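Local structure of exopolygalacturonase (Yersinia enterocolitica, 2UVF) at residues S289-K297 against H372-G380. The protein probably hydrolyses galacturonan chains of pectin from their ends, as a periplasmic family 28 exopolygalacturonase with a beta-helix fold. Numbering follows the deposited sequence.
Sequences SLPQYVASK and HQTYDANNG. With NI (nickel (II) ion), chain K; ADA (alpha-D-galactopyranuronic acid), chain C; SO4 (sulfate ion), chain I; SO4 (sulfate ion), chain G.
Y293 and Y375 join an inserted strand to a turn of the GH28 right-handed parallel beta-helix. Strand 289-293 pairs antiparallel with 280-283, outside the coil. Segment 372-380 leaves coil strand 371-373 toward the galacturonate pocket, where N379 lies. The tight part is at Y293. Y293 N donates to Y375 O (2.7 Å), and D376 N donates to Y293 O (2.9 Å). Both bonds grip one peptide, Y375-D376. It is cis, and D376 CB folds back over the centre of one face of the Y375 ring. Y293 presents its ring edge to the end of strand 371-373, with CE2 3.2 Å from Q373 O. Beside it, the ring of P291 crosses the Q373 side chain at about a right angle, CG against CB. Q373 runs extended past CG (chi2 174°), bringing NE2 near L290 CD2. Its OE1 is bonded to R350, and NE2 makes a weak bond to a sulfate. The other end, 295-297 against N378, is looser. A295 and K297 are exposed, and no direct hydrogen bond crosses there. One water takes the N-H groups of S296 and N378 and donates to V294 O. N378 ND2 bonds to Y326 OH and, weakly, to a sulfate. A295 CB touches D376 OD1 (3.6 Å), which also accepts from a nickel-bound water. D376 OD2 binds the nickel at 2.1 Å, with G401 O and three waters.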
# COMPACT_ATOMS: atom_id res chain seq x y z
N SER A 289 -21.58 -1.28 -3.76
CA SER A 289 -21.71 -0.63 -2.46
C SER A 289 -20.35 -0.53 -1.75
O SER A 289 -19.60 -1.52 -1.69
CB SER A 289 -22.70 -1.40 -1.59
OG SER A 289 -22.01 -2.38 -0.83
N LEU A 290 -20.02 0.66 -1.25
CA LEU A 290 -18.87 0.87 -0.35
C LEU A 290 -19.31 1.24 1.05
O LEU A 290 -20.14 2.15 1.20
CB LEU A 290 -17.99 2.00 -0.86
CG LEU A 290 -17.06 1.72 -2.01
CD1 LEU A 290 -16.42 3.02 -2.40
CD2 LEU A 290 -16.01 0.69 -1.60
N PRO A 291 -18.72 0.59 2.09
CA PRO A 291 -18.96 1.03 3.48
C PRO A 291 -18.27 2.34 3.78
O PRO A 291 -17.17 2.61 3.26
CB PRO A 291 -18.32 -0.09 4.33
CG PRO A 291 -17.22 -0.63 3.47
CD PRO A 291 -17.83 -0.59 2.05
N GLN A 292 -18.90 3.16 4.61
CA GLN A 292 -18.35 4.44 5.01
C GLN A 292 -18.24 4.47 6.53
O GLN A 292 -19.23 4.27 7.22
CB GLN A 292 -19.25 5.58 4.52
CG GLN A 292 -19.52 5.54 3.00
CD GLN A 292 -18.39 6.15 2.21
OE1 GLN A 292 -17.47 5.46 1.74
NE2 GLN A 292 -18.43 7.46 2.08
N TYR A 293 -17.04 4.72 7.05
CA TYR A 293 -16.78 4.73 8.48
C TYR A 293 -16.61 6.16 8.95
O TYR A 293 -16.09 7.02 8.21
CB TYR A 293 -15.58 3.83 8.80
CG TYR A 293 -15.83 2.39 8.40
CD1 TYR A 293 -16.72 1.59 9.13
CD2 TYR A 293 -15.21 1.84 7.27
CE1 TYR A 293 -16.99 0.29 8.76
CE2 TYR A 293 -15.46 0.51 6.89
CZ TYR A 293 -16.35 -0.26 7.64
OH TYR A 293 -16.60 -1.57 7.30
N VAL A 294 -17.10 6.44 10.16
CA VAL A 294 -17.10 7.81 10.67
C VAL A 294 -15.68 8.38 10.74
O VAL A 294 -14.73 7.66 11.14
CB VAL A 294 -17.84 7.92 12.06
CG1 VAL A 294 -17.08 7.20 13.16
CG2 VAL A 294 -18.10 9.39 12.45
N ALA A 295 -15.54 9.65 10.34
CA ALA A 295 -14.28 10.40 10.48
C ALA A 295 -14.17 11.13 11.81
O ALA A 295 -14.87 12.12 12.07
CB ALA A 295 -14.05 11.37 9.29
N SER A 296 -13.28 10.64 12.66
CA SER A 296 -13.23 11.08 14.06
C SER A 296 -11.93 11.81 14.41
O SER A 296 -11.04 11.93 13.57
CB SER A 296 -13.42 9.88 14.97
OG SER A 296 -13.67 10.26 16.32
N LYS A 297 -11.86 12.30 15.65
CA LYS A 297 -10.61 12.83 16.23
C LYS A 297 -10.46 12.43 17.71
O LYS A 297 -11.31 11.72 18.25
CB LYS A 297 -10.48 14.35 16.00
CG LYS A 297 -11.63 15.16 16.52
CD LYS A 297 -11.62 16.55 15.98
CE LYS A 297 -12.92 17.23 16.35
NZ LYS A 297 -12.99 18.64 15.90
N HIS A 372 -9.37 -2.83 0.13
CA HIS A 372 -9.34 -2.02 1.36
C HIS A 372 -10.54 -1.10 1.33
O HIS A 372 -10.65 -0.29 0.44
CB HIS A 372 -8.03 -1.19 1.47
CG HIS A 372 -6.81 -1.95 1.08
ND1 HIS A 372 -6.00 -2.59 2.01
CD2 HIS A 372 -6.30 -2.26 -0.13
CE1 HIS A 372 -5.04 -3.23 1.37
NE2 HIS A 372 -5.19 -3.05 0.07
N GLN A 373 -11.43 -1.25 2.30
CA GLN A 373 -12.61 -0.43 2.39
C GLN A 373 -12.69 0.12 3.83
O GLN A 373 -13.39 -0.42 4.70
CB GLN A 373 -13.86 -1.26 2.04
CG GLN A 373 -13.86 -1.96 0.65
CD GLN A 373 -15.08 -2.86 0.47
OE1 GLN A 373 -15.60 -3.42 1.44
NE2 GLN A 373 -15.56 -2.98 -0.76
N THR A 374 -11.95 1.21 4.06
CA THR A 374 -11.73 1.73 5.40
C THR A 374 -11.90 3.24 5.45
O THR A 374 -11.45 3.87 6.39
CB THR A 374 -10.34 1.35 5.96
OG1 THR A 374 -9.31 2.05 5.25
CG2 THR A 374 -10.07 -0.15 5.84
N TYR A 375 -12.55 3.82 4.44
CA TYR A 375 -12.86 5.23 4.43
C TYR A 375 -14.02 5.40 5.39
O TYR A 375 -14.97 4.62 5.30
CB TYR A 375 -13.29 5.69 3.02
CG TYR A 375 -13.54 7.18 2.94
CD1 TYR A 375 -12.49 8.06 2.75
CD2 TYR A 375 -14.83 7.70 3.06
CE1 TYR A 375 -12.69 9.41 2.70
CE2 TYR A 375 -15.04 9.06 2.97
CZ TYR A 375 -13.96 9.91 2.78
OH TYR A 375 -14.13 11.28 2.71
N ASP A 376 -13.95 6.35 6.32
CA ASP A 376 -12.82 7.26 6.52
C ASP A 376 -12.26 7.08 7.95
O ASP A 376 -12.23 8.03 8.73
CB ASP A 376 -13.28 8.71 6.32
CG ASP A 376 -12.14 9.67 6.12
OD1 ASP A 376 -12.39 10.89 6.11
OD2 ASP A 376 -10.99 9.20 5.97
N ALA A 377 -11.84 5.86 8.27
CA ALA A 377 -11.29 5.52 9.58
C ALA A 377 -9.99 6.29 9.86
O ALA A 377 -9.01 6.16 9.10
CB ALA A 377 -11.09 4.03 9.68
N ASN A 378 -10.00 7.12 10.91
CA ASN A 378 -8.83 7.96 11.26
C ASN A 378 -7.56 7.13 11.43
O ASN A 378 -7.53 6.19 12.23
CB ASN A 378 -9.10 8.80 12.51
CG ASN A 378 -8.19 10.04 12.62
OD1 ASN A 378 -7.68 10.56 11.63
ND2 ASN A 378 -8.00 10.51 13.84
N ASN A 379 -6.54 7.49 10.65
CA ASN A 379 -5.26 6.78 10.54
C ASN A 379 -5.35 5.40 9.92
O ASN A 379 -4.41 4.60 10.03
CB ASN A 379 -4.54 6.72 11.90
CG ASN A 379 -4.47 8.07 12.56
OD1 ASN A 379 -5.00 8.23 13.65
ND2 ASN A 379 -3.88 9.06 11.88
N GLY A 380 -6.46 5.12 9.26
CA GLY A 380 -6.66 3.81 8.67
C GLY A 380 -6.02 3.75 7.30
O GLY A 380 -6.74 3.75 6.27
NI NI K . -9.15 10.10 5.45
C1 ADA C . -0.78 9.48 8.65
C2 ADA C . -0.59 8.17 9.45
C3 ADA C . -0.13 8.58 10.87
C4 ADA C . 1.33 9.04 10.71
C5 ADA C . 1.30 10.29 9.81
C6 ADA C . 2.73 10.80 9.52
O1 ADA C . -1.68 10.43 9.29
O2 ADA C . -1.75 7.36 9.46
O3 ADA C . -0.32 7.54 11.86
O4 ADA C . 2.05 8.01 9.99
O5 ADA C . 0.56 10.05 8.54
O6B ADA C . 3.36 10.28 8.57
O6A ADA C . 3.18 11.72 10.25
S SO4 I . -4.74 12.92 11.85
O1 SO4 I . -5.60 12.48 10.76
O2 SO4 I . -4.90 14.36 12.01
O3 SO4 I . -5.12 12.26 13.10
O4 SO4 I . -3.34 12.59 11.54
S SO4 G . -14.72 -3.39 -4.63
O1 SO4 G . -14.20 -4.75 -4.82
O2 SO4 G . -15.98 -3.27 -5.36
O3 SO4 G . -14.96 -3.07 -3.22
O4 SO4 G . -13.73 -2.46 -5.13
O HOH W 1 -14.45 2.40 2.13
O HOH W 2 -12.59 7.91 12.37
O HOH W 3 -10.30 11.90 4.93
O HOH W 4 -9.55 9.01 3.33
O HOH W 5 -8.91 11.08 7.74